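PDB 6FMH: membrane attack complex assembly inhibitor BGA71 from Borreliella bavariensis, which inhibits assembly of the complement membrane attack complex, which probably helps this Lyme disease spirochaete to evade killing by its host. Local coordinates for residues Gln149-Lys154 against Asp188-Ile193; Ile76-Glu81 against Glu157-Tyr162; Ile29-Ile34 against Leu69-Gln74. All blocks are in the same frame, centred on the assembly; numbering follows the deposited sequence.

Contact 1: Gln149-Lys154 against Asp188-Ile193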
loop_
_atom_site.group_PDB
_atom_site.type_symbol
_atom_site.label_atom_id
_atom_site.label_comp_id
_atom_site.label_asym_id
_atom_site.label_seq_id
_atom_site.Cartn_x
_atom_site.Cartn_y
_atom_site.Cartn_z
ATOM N N GLN A 149 -1.901 2.325 19.658
ATOM C CA GLN A 149 -1.701 1.577 20.912
ATOM C C GLN A 149 -2.648 2.083 21.981
ATOM O O GLN A 149 -3.103 1.316 22.798
ATOM C CB GLN A 149 -0.226 1.648 21.374
ATOM C CG GLN A 149 0.687 0.650 20.691
ATOM C CD GLN A 149 2.151 1.038 20.824
ATOM O OE1 GLN A 149 2.596 1.480 21.888
ATOM N NE2 GLN A 149 2.916 0.877 19.732
ATOM N N ASN A 150 -2.812 3.403 22.069
ATOM C CA ASN A 150 -3.616 3.961 23.172
ATOM C C ASN A 150 -5.034 3.632 22.927
ATOM O O ASN A 150 -5.734 3.218 23.843
ATOM C CB ASN A 150 -3.443 5.465 23.336
ATOM C CG ASN A 150 -2.025 5.866 23.642
ATOM O OD1 ASN A 150 -1.543 6.917 23.182
ATOM N ND2 ASN A 150 -1.349 5.082 24.443
ATOM N N PHE A 151 -5.460 3.724 21.683
ATOM C CA PHE A 151 -6.788 3.223 21.334
ATOM C C PHE A 151 -7.009 1.753 21.733
ATOM O O PHE A 151 -8.044 1.399 22.229
ATOM C CB PHE A 151 -7.038 3.388 19.831
ATOM C CG PHE A 151 -8.245 2.632 19.338
ATOM C CD1 PHE A 151 -9.548 3.193 19.407
ATOM C CD2 PHE A 151 -8.109 1.361 18.816
ATOM C CE1 PHE A 151 -10.655 2.480 18.960
ATOM C CE2 PHE A 151 -9.210 0.666 18.371
ATOM C CZ PHE A 151 -10.489 1.208 18.443
ATOM N N ALA A 152 -6.021 0.904 21.463
ATOM C CA ALA A 152 -6.101 -0.527 21.725
ATOM C C ALA A 152 -6.237 -0.763 23.217
ATOM O O ALA A 152 -7.040 -1.582 23.678
ATOM C CB ALA A 152 -4.877 -1.225 21.161
ATOM N N LYS A 153 -5.424 -0.044 23.984
ATOM C CA LYS A 153 -5.476 -0.157 25.432
ATOM C C LYS A 153 -6.924 0.164 25.859
ATOM O O LYS A 153 -7.598 -0.678 26.444
ATOM C CB LYS A 153 -4.473 0.776 26.064
ATOM C CG LYS A 153 -3.968 0.348 27.433
ATOM C CD LYS A 153 -2.851 -0.705 27.319
ATOM C CE LYS A 153 -2.352 -1.137 28.723
ATOM N NZ LYS A 153 -1.416 -2.303 28.680
ATOM N N LYS A 154 -7.424 1.307 25.401
ATOM C CA LYS A 154 -8.773 1.699 25.665
ATOM C C LYS A 154 -9.789 0.690 25.222
ATOM O O LYS A 154 -10.745 0.430 25.941
ATOM C CB LYS A 154 -9.099 3.013 24.983
ATOM C CG LYS A 154 -10.254 3.751 25.651
ATOM C CD LYS A 154 -9.760 4.609 26.793
ATOM C CE LYS A 154 -10.882 5.120 27.671
ATOM N NZ LYS A 154 -10.878 4.575 29.062
ATOM N N ASP A 188 -7.716 12.722 18.428
ATOM C CA ASP A 188 -6.646 13.453 19.119
ATOM C C ASP A 188 -6.445 13.019 20.570
ATOM O O ASP A 188 -5.375 13.164 21.109
ATOM C CB ASP A 188 -6.943 14.956 19.099
ATOM C CG ASP A 188 -6.428 15.618 17.858
ATOM O OD1 ASP A 188 -5.921 14.887 16.920
ATOM O OD2 ASP A 188 -6.493 16.889 17.833
ATOM N N SER A 189 -7.504 12.521 21.210
ATOM C CA SER A 189 -7.431 12.144 22.595
ATOM C C SER A 189 -6.553 10.931 22.768
ATOM O O SER A 189 -6.055 10.694 23.843
ATOM C CB SER A 189 -8.832 11.827 23.109
ATOM O OG SER A 189 -9.439 10.767 22.376
ATOM N N PHE A 190 -6.391 10.129 21.715
ATOM C CA PHE A 190 -5.548 8.930 21.802
ATOM C C PHE A 190 -4.102 9.190 21.433
ATOM O O PHE A 190 -3.272 8.314 21.581
ATOM C CB PHE A 190 -6.112 7.830 20.940
ATOM C CG PHE A 190 -7.410 7.351 21.421
ATOM C CD1 PHE A 190 -7.488 6.555 22.527
ATOM C CD2 PHE A 190 -8.589 7.704 20.758
ATOM C CE1 PHE A 190 -8.707 6.081 22.984
ATOM C CE2 PHE A 190 -9.821 7.237 21.224
ATOM C CZ PHE A 190 -9.866 6.417 22.334
ATOM N N LYS A 191 -3.800 10.406 20.954
ATOM C CA LYS A 191 -2.423 10.786 20.614
ATOM C C LYS A 191 -1.602 10.925 21.838
ATOM O O LYS A 191 -2.147 11.209 22.891
ATOM C CB LYS A 191 -2.395 12.067 19.839
ATOM C CG LYS A 191 -2.819 11.866 18.395
ATOM C CD LYS A 191 -2.825 13.112 17.601
ATOM C CE LYS A 191 -3.156 12.723 16.143
ATOM N NZ LYS A 191 -4.569 12.226 15.988
ATOM N N PRO A 192 -0.293 10.679 21.725
ATOM C CA PRO A 192 0.586 10.901 22.861
ATOM C C PRO A 192 0.710 12.362 23.206
ATOM O O PRO A 192 0.508 13.219 22.368
ATOM C CB PRO A 192 1.912 10.222 22.466
ATOM C CG PRO A 192 1.852 10.039 21.016
ATOM C CD PRO A 192 0.389 9.971 20.646
ATOM N N ILE A 193 0.979 12.639 24.462
ATOM C CA ILE A 193 0.871 14.010 24.969
ATOM C C ILE A 193 2.109 14.868 24.700
ATOM O O ILE A 193 3.082 14.634 25.386
ATOM C CB ILE A 193 0.535 14.069 26.487
ATOM C CG1 ILE A 193 -0.524 13.012 26.879
ATOM C CG2 ILE A 193 -0.006 15.457 26.767
ATOM C CD1 ILE A 193 -0.904 12.974 28.354
#
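Phe190 and Phe151 form an edge-to-face aromatic pair that fastens the C-terminal tail of this all-helical, BbCRASP-1-type domain to helix 127-163. The edge of the Phe151 ring is directed at the face of Phe190, with ring centroids 5.8 Å apart and planes inclined at 77°. Closer in, Phe151 CB sits over that face, displaced toward the rim, at 4.2 Å from Phe190 CD1. With CG anti to the backbone N (chi1 167°), the Phe151 ring is carried off into the interior, where it packs on Phe99, Val104 and Ile107 of helix 90-123 and on Thr64 and Ser68 of helix 55-68. One phenylalanine thus serves both the core and the tail.

Aliphatic packing comes one helical turn further on. Lys154 CB approaches the edge of the Phe190 ring, 3.7 Å from CE1, and the lysine chain crosses the phenylalanine at about a right angle. Bends at chi2 and chi4 then lead its ammonium away from the tail to a salt bridge with Glu157.

Backbone atoms and bonds within the tail make up the rest. The helix backbone also comes close to the rim of the ring, Phe151 N lying 3.6 Å from Phe190 CD1. Asn150 CB, on the residue before, lies 3.4 Å from Phe190 O. The tail also ties itself together: Lys191 N bonds to Asp188 O, and the same two residues form a salt bridge, in which Lys191 NZ meets Asp188 OD1 at 3.1 Å, nearly in line with its C-O bond.

Contact 2: Ile76-Glu81 against Glu157-Tyr162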
loop_
_atom_site.group_PDB
_atom_site.type_symbol
_atom_site.label_atom_id
_atom_site.label_comp_id
_atom_site.label_asym_id
_atom_site.label_seq_id
_atom_site.Cartn_x
_atom_site.Cartn_y
_atom_site.Cartn_z
ATOM N N ILE A 76 -13.555 -9.859 19.526
ATOM C CA ILE A 76 -14.065 -9.231 18.342
ATOM C C ILE A 76 -15.563 -9.398 18.292
ATOM O O ILE A 76 -16.280 -8.536 17.776
ATOM C CB ILE A 76 -13.465 -9.880 17.067
ATOM C CG1 ILE A 76 -11.987 -9.548 16.927
ATOM C CG2 ILE A 76 -14.187 -9.428 15.791
ATOM C CD1 ILE A 76 -11.254 -10.501 16.006
ATOM N N ASN A 77 -16.025 -10.567 18.699
ATOM C CA ASN A 77 -17.460 -10.832 18.696
ATOM C C ASN A 77 -18.187 -9.938 19.672
ATOM O O ASN A 77 -19.279 -9.484 19.406
ATOM C CB ASN A 77 -17.741 -12.308 19.010
ATOM C CG ASN A 77 -17.564 -13.215 17.821
ATOM O OD1 ASN A 77 -16.872 -14.225 17.939
ATOM N ND2 ASN A 77 -18.175 -12.908 16.690
ATOM N N THR A 78 -17.583 -9.708 20.812
ATOM C CA THR A 78 -18.161 -8.806 21.820
ATOM C C THR A 78 -18.293 -7.398 21.287
ATOM O O THR A 78 -19.321 -6.721 21.511
ATOM C CB THR A 78 -17.245 -8.768 23.040
ATOM O OG1 THR A 78 -16.936 -10.128 23.406
ATOM C CG2 THR A 78 -17.882 -8.078 24.183
ATOM N N LEU A 79 -17.245 -6.954 20.593
ATOM C CA LEU A 79 -17.257 -5.642 20.028
ATOM C C LEU A 79 -18.337 -5.573 18.970
ATOM O O LEU A 79 -18.985 -4.545 18.787
ATOM C CB LEU A 79 -15.896 -5.304 19.407
ATOM C CG LEU A 79 -15.780 -3.919 18.701
ATOM C CD1 LEU A 79 -16.470 -2.778 19.435
ATOM C CD2 LEU A 79 -14.335 -3.539 18.495
ATOM N N LYS A 80 -18.489 -6.657 18.235
ATOM C CA LYS A 80 -19.541 -6.761 17.227
ATOM C C LYS A 80 -20.924 -6.562 17.855
ATOM O O LYS A 80 -21.767 -5.846 17.338
ATOM C CB LYS A 80 -19.440 -8.119 16.567
ATOM C CG LYS A 80 -20.533 -8.405 15.590
ATOM C CD LYS A 80 -20.253 -9.666 14.763
ATOM C CE LYS A 80 -21.490 -9.965 13.934
ATOM N NZ LYS A 80 -21.277 -11.053 12.952
ATOM N N GLU A 81 -21.143 -7.194 18.997
ATOM C CA GLU A 81 -22.409 -7.051 19.660
ATOM C C GLU A 81 -22.617 -5.595 20.101
ATOM O O GLU A 81 -23.661 -4.995 19.846
ATOM C CB GLU A 81 -22.500 -8.047 20.800
ATOM C CG GLU A 81 -23.732 -7.920 21.694
ATOM C CD GLU A 81 -23.795 -9.029 22.736
ATOM O OE1 GLU A 81 -23.536 -10.154 22.350
ATOM O OE2 GLU A 81 -24.101 -8.801 23.933
ATOM N N GLU A 157 -10.072 -2.286 27.635
ATOM C CA GLU A 157 -10.754 -1.820 28.824
ATOM C C GLU A 157 -12.285 -1.760 28.594
ATOM O O GLU A 157 -13.084 -2.072 29.471
ATOM C CB GLU A 157 -10.237 -0.456 29.303
ATOM C CG GLU A 157 -11.302 0.106 30.193
ATOM C CD GLU A 157 -11.154 1.527 30.524
ATOM O OE1 GLU A 157 -10.599 2.269 29.730
ATOM O OE2 GLU A 157 -11.619 1.923 31.577
ATOM N N THR A 158 -12.675 -1.414 27.389
ATOM C CA THR A 158 -14.058 -1.384 27.030
ATOM C C THR A 158 -14.700 -2.787 26.917
ATOM O O THR A 158 -15.784 -3.014 27.466
ATOM C CB THR A 158 -14.185 -0.617 25.740
ATOM O OG1 THR A 158 -13.952 0.755 26.008
ATOM C CG2 THR A 158 -15.573 -0.767 25.101
ATOM N N ILE A 159 -14.010 -3.727 26.283
ATOM C CA ILE A 159 -14.455 -5.116 26.238
ATOM C C ILE A 159 -14.647 -5.679 27.654
ATOM O O ILE A 159 -15.655 -6.333 27.943
ATOM C CB ILE A 159 -13.472 -6.043 25.480
ATOM C CG1 ILE A 159 -13.252 -5.579 24.005
ATOM C CG2 ILE A 159 -13.918 -7.494 25.584
ATOM C CD1 ILE A 159 -14.456 -5.623 23.091
ATOM N N ASP A 160 -13.663 -5.465 28.522
ATOM C CA ASP A 160 -13.780 -5.923 29.880
ATOM C C ASP A 160 -14.967 -5.257 30.587
ATOM O O ASP A 160 -15.732 -5.932 31.277
ATOM C CB ASP A 160 -12.534 -5.569 30.644
ATOM C CG ASP A 160 -11.363 -6.287 30.183
ATOM O OD1 ASP A 160 -11.463 -7.156 29.274
ATOM O OD2 ASP A 160 -10.293 -5.960 30.722
ATOM N N ASP A 161 -15.061 -3.933 30.472
ATOM C CA ASP A 161 -16.160 -3.191 31.083
ATOM C C ASP A 161 -17.498 -3.708 30.635
ATOM O O ASP A 161 -18.418 -3.825 31.424
ATOM C CB ASP A 161 -16.052 -1.694 30.737
ATOM C CG ASP A 161 -15.116 -0.930 31.671
ATOM O OD1 ASP A 161 -14.611 -1.491 32.672
ATOM O OD2 ASP A 161 -14.870 0.258 31.386
ATOM N N TYR A 162 -17.587 -4.034 29.370
ATOM C CA TYR A 162 -18.830 -4.554 28.806
ATOM C C TYR A 162 -19.207 -5.892 29.418
ATOM O O TYR A 162 -20.340 -6.094 29.819
ATOM C CB TYR A 162 -18.702 -4.691 27.284
ATOM C CG TYR A 162 -19.979 -5.096 26.594
ATOM C CD1 TYR A 162 -20.951 -4.141 26.282
ATOM C CD2 TYR A 162 -20.219 -6.443 26.213
ATOM C CE1 TYR A 162 -22.136 -4.509 25.640
ATOM C CE2 TYR A 162 -21.363 -6.798 25.567
ATOM C CZ TYR A 162 -22.320 -5.839 25.298
ATOM O OH TYR A 162 -23.472 -6.179 24.664
#
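Tyr162 reaches across to Glu81 and Thr78 at a steep helix-helix crossing, where helix 73-88 passes helix 127-163 in an all-helical domain of the BbCRASP-1 family. The phenol is the donor: Tyr162 OH gives its hydrogen to Glu81 OE2 at 2.8 Å. It arrives on the anti side of that oxygen, 24° out of the carboxylate plane, while OE2 itself lies at the edge of the ring, near the ring plane. Nearer the root of the ring, the methyl Thr78 CG2 comes to 3.5 Å from Tyr162 CD2, the threonine and tyrosine side chains sliding past each other in opposite directions.

Ile159 adds further apolar packing. Ile159 CD1 is 4.0 Å from Leu79 CB and 4.2 Å from Thr78 CB, so one methyl fits against two successive residues of the facing helix.

Behind this first shell come the torsions and the axes. Tyr162 holds CG anti to its backbone N (chi1 -174°), which sends the ring out across the gap, and the extended chain of Glu81 crosses it at about a right angle. The axes of the short segments pass 10.1 Å apart at 72°, and the backbones come nearest at Leu79 and Ile159.

Further out, Leu79 packs on Ile65 of helix 55-68 and on Leu155, Ile159 rests on Leu69, and Tyr162 also touches Gln170. The rotation of Thr78 has its own restraint: while CG2 faces the tyrosine, OG1 is hydrogen-bonded to Gln74 O, one turn back in its own helix.

Contact 3: Ile29-Ile34 against Leu69-Gln74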
loop_
_atom_site.group_PDB
_atom_site.type_symbol
_atom_site.label_atom_id
_atom_site.label_comp_id
_atom_site.label_asym_id
_atom_site.label_seq_id
_atom_site.Cartn_x
_atom_site.Cartn_y
_atom_site.Cartn_z
ATOM N N ILE A 29 -2.629 -11.370 6.688
ATOM C CA ILE A 29 -2.756 -12.813 6.799
ATOM C C ILE A 29 -3.608 -13.136 8.005
ATOM O O ILE A 29 -4.580 -13.868 7.886
ATOM C CB ILE A 29 -1.422 -13.634 6.837
ATOM C CG1 ILE A 29 -0.876 -13.770 8.276
ATOM C CG2 ILE A 29 -0.366 -13.094 5.887
ATOM C CD1 ILE A 29 -0.029 -14.986 8.541
ATOM N N LYS A 30 -3.274 -12.598 9.171
ATOM C CA LYS A 30 -4.018 -12.910 10.386
ATOM C C LYS A 30 -5.516 -12.565 10.244
ATOM O O LYS A 30 -6.376 -13.338 10.639
ATOM C CB LYS A 30 -3.438 -12.171 11.570
ATOM C CG LYS A 30 -2.177 -12.799 12.084
ATOM C CD LYS A 30 -1.661 -12.042 13.303
ATOM C CE LYS A 30 -0.312 -12.519 13.783
ATOM N NZ LYS A 30 0.244 -11.474 14.688
ATOM N N ILE A 31 -5.810 -11.385 9.697
ATOM C CA ILE A 31 -7.161 -10.933 9.567
ATOM C C ILE A 31 -7.955 -11.902 8.717
ATOM O O ILE A 31 -9.063 -12.281 9.082
ATOM C CB ILE A 31 -7.202 -9.495 8.987
ATOM C CG1 ILE A 31 -6.894 -8.494 10.105
ATOM C CG2 ILE A 31 -8.570 -9.171 8.336
ATOM C CD1 ILE A 31 -6.396 -7.173 9.594
ATOM N N ASN A 32 -7.396 -12.270 7.580
ATOM C CA ASN A 32 -8.025 -13.153 6.642
ATOM C C ASN A 32 -8.229 -14.528 7.228
ATOM O O ASN A 32 -9.242 -15.169 6.933
ATOM C CB ASN A 32 -7.192 -13.258 5.385
ATOM C CG ASN A 32 -7.277 -12.015 4.546
ATOM O OD1 ASN A 32 -8.328 -11.371 4.498
ATOM N ND2 ASN A 32 -6.218 -11.673 3.878
ATOM N N GLU A 33 -7.310 -14.970 8.092
ATOM C CA GLU A 33 -7.497 -16.211 8.836
ATOM C C GLU A 33 -8.766 -16.160 9.622
ATOM O O GLU A 33 -9.669 -16.965 9.416
ATOM C CB GLU A 33 -6.333 -16.491 9.812
ATOM C CG GLU A 33 -5.348 -17.425 9.184
ATOM C CD GLU A 33 -4.388 -18.099 10.133
ATOM O OE1 GLU A 33 -4.601 -18.075 11.375
ATOM O OE2 GLU A 33 -3.426 -18.720 9.585
ATOM N N ILE A 34 -8.784 -15.269 10.590
ATOM C CA ILE A 34 -9.927 -15.067 11.456
ATOM C C ILE A 34 -11.227 -14.986 10.702
ATOM O O ILE A 34 -12.192 -15.667 11.051
ATOM C CB ILE A 34 -9.727 -13.772 12.216
ATOM C CG1 ILE A 34 -8.792 -14.011 13.375
ATOM C CG2 ILE A 34 -11.051 -13.189 12.689
ATOM C CD1 ILE A 34 -8.596 -12.756 14.202
ATOM N N LEU A 69 -7.389 -5.970 19.491
ATOM C CA LEU A 69 -7.931 -7.052 20.290
ATOM C C LEU A 69 -7.173 -8.343 20.075
ATOM O O LEU A 69 -7.645 -9.432 20.441
ATOM C CB LEU A 69 -9.367 -7.297 19.927
ATOM C CG LEU A 69 -10.257 -6.077 20.101
ATOM C CD1 LEU A 69 -11.620 -6.384 19.524
ATOM C CD2 LEU A 69 -10.356 -5.745 21.571
ATOM N N ASN A 70 -5.954 -8.232 19.566
ATOM C CA ASN A 70 -5.087 -9.372 19.569
ATOM C C ASN A 70 -5.548 -10.614 18.796
ATOM O O ASN A 70 -5.048 -11.702 18.988
ATOM C CB ASN A 70 -4.852 -9.692 21.004
ATOM C CG ASN A 70 -3.461 -9.412 21.340
ATOM O OD1 ASN A 70 -2.571 -10.056 20.797
ATOM N ND2 ASN A 70 -3.236 -8.295 22.051
ATOM N N TYR A 71 -6.456 -10.395 17.879
ATOM C CA TYR A 71 -6.933 -11.395 17.002
ATOM C C TYR A 71 -7.659 -12.486 17.769
ATOM O O TYR A 71 -7.784 -13.600 17.296
ATOM C CB TYR A 71 -5.778 -11.944 16.184
ATOM C CG TYR A 71 -4.949 -10.880 15.500
ATOM C CD1 TYR A 71 -5.289 -10.410 14.229
ATOM C CD2 TYR A 71 -3.798 -10.386 16.104
ATOM C CE1 TYR A 71 -4.508 -9.460 13.598
ATOM C CE2 TYR A 71 -3.020 -9.431 15.474
ATOM C CZ TYR A 71 -3.386 -8.965 14.220
ATOM O OH TYR A 71 -2.607 -8.013 13.586
ATOM N N GLU A 72 -8.216 -12.112 18.920
ATOM C CA GLU A 72 -9.087 -12.985 19.746
ATOM C C GLU A 72 -10.541 -12.886 19.306
ATOM O O GLU A 72 -11.235 -11.918 19.589
ATOM C CB GLU A 72 -8.977 -12.598 21.212
ATOM C CG GLU A 72 -7.683 -13.030 21.863
ATOM C CD GLU A 72 -7.601 -12.614 23.310
ATOM O OE1 GLU A 72 -8.534 -12.904 24.093
ATOM O OE2 GLU A 72 -6.565 -11.993 23.694
ATOM N N LYS A 73 -10.967 -13.878 18.552
ATOM C CA LYS A 73 -12.322 -13.962 18.042
ATOM C C LYS A 73 -13.383 -13.588 19.073
ATOM O O LYS A 73 -14.378 -12.915 18.768
ATOM C CB LYS A 73 -12.579 -15.390 17.493
ATOM C CG LYS A 73 -12.181 -15.571 16.020
ATOM C CD LYS A 73 -12.462 -16.936 15.371
ATOM C CE LYS A 73 -11.972 -18.135 16.198
ATOM N NZ LYS A 73 -12.544 -19.395 15.660
ATOM N N GLN A 74 -13.202 -14.006 20.296
ATOM C CA GLN A 74 -14.193 -13.743 21.311
ATOM C C GLN A 74 -14.398 -12.243 21.567
ATOM O O GLN A 74 -15.500 -11.722 21.474
ATOM C CB GLN A 74 -13.792 -14.438 22.609
ATOM C CG GLN A 74 -14.975 -14.569 23.488
ATOM C CD GLN A 74 -14.955 -15.698 24.396
ATOM O OE1 GLN A 74 -14.181 -16.656 24.251
ATOM N NE2 GLN A 74 -15.930 -15.659 25.313
#
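Lys30 lies across the face of Tyr71 in a CH-pi contact, where helix 12-36 packs against the tight connection between helix 55-68 and helix 73-88 of this all-helical domain. Lys30 CD sits over the middle of the Tyr71 ring, 3.6 Å from its centroid and 12° off the normal. The two side chains cross at about a right angle, and Lys30 CB reaches Tyr71 CE1 at 3.6 Å, so the aliphatic chain covers the ring from its rim to its centre.

The isoleucines meet the tyrosine at its edge instead. Ile34 CD1 is 3.5 Å from Tyr71 CB, near the root of the ring, and Ile31 CG1 stands 4.3 Å from Tyr71 CE1. Both also pack on Tyr66 of helix 55-68.

The backbone of the connection probably helps to set the ring there. Asn70, with positive phi, is the C-prime residue of a Schellman motif that ends helix 55-68, and Leu69 to Glu72 make a type I' turn, which leaves Glu72 as N-cap of the next helix. Past the turn, the contact finishes on plain aliphatic packing, Ile34 CG2 against Lys73 CG at 4.2 Å.

How the contacts relate
Contacts 2 and 3 touch through apolar packing, with centres about 15 Å apart. Both use helix 73-88, and they meet where Ile159 CG1 lies 3.8 Å from Leu69 CD2 and where Ile76 CD1 lies 3.9 Å from Ile34 CD1. Contact 1 shares helix 127-163 with contact 2, their segments there being close in sequence, but its centre is about 17 Å away and the two do not otherwise touch. Contact 3 is farther from contact 1, about 21 Å between centres and about 6 Å between nearest atoms. Taken in order 3, 2, 1, the contacts connect helix 12-36, helix 73-88, helix 127-163 and the C-terminal tail.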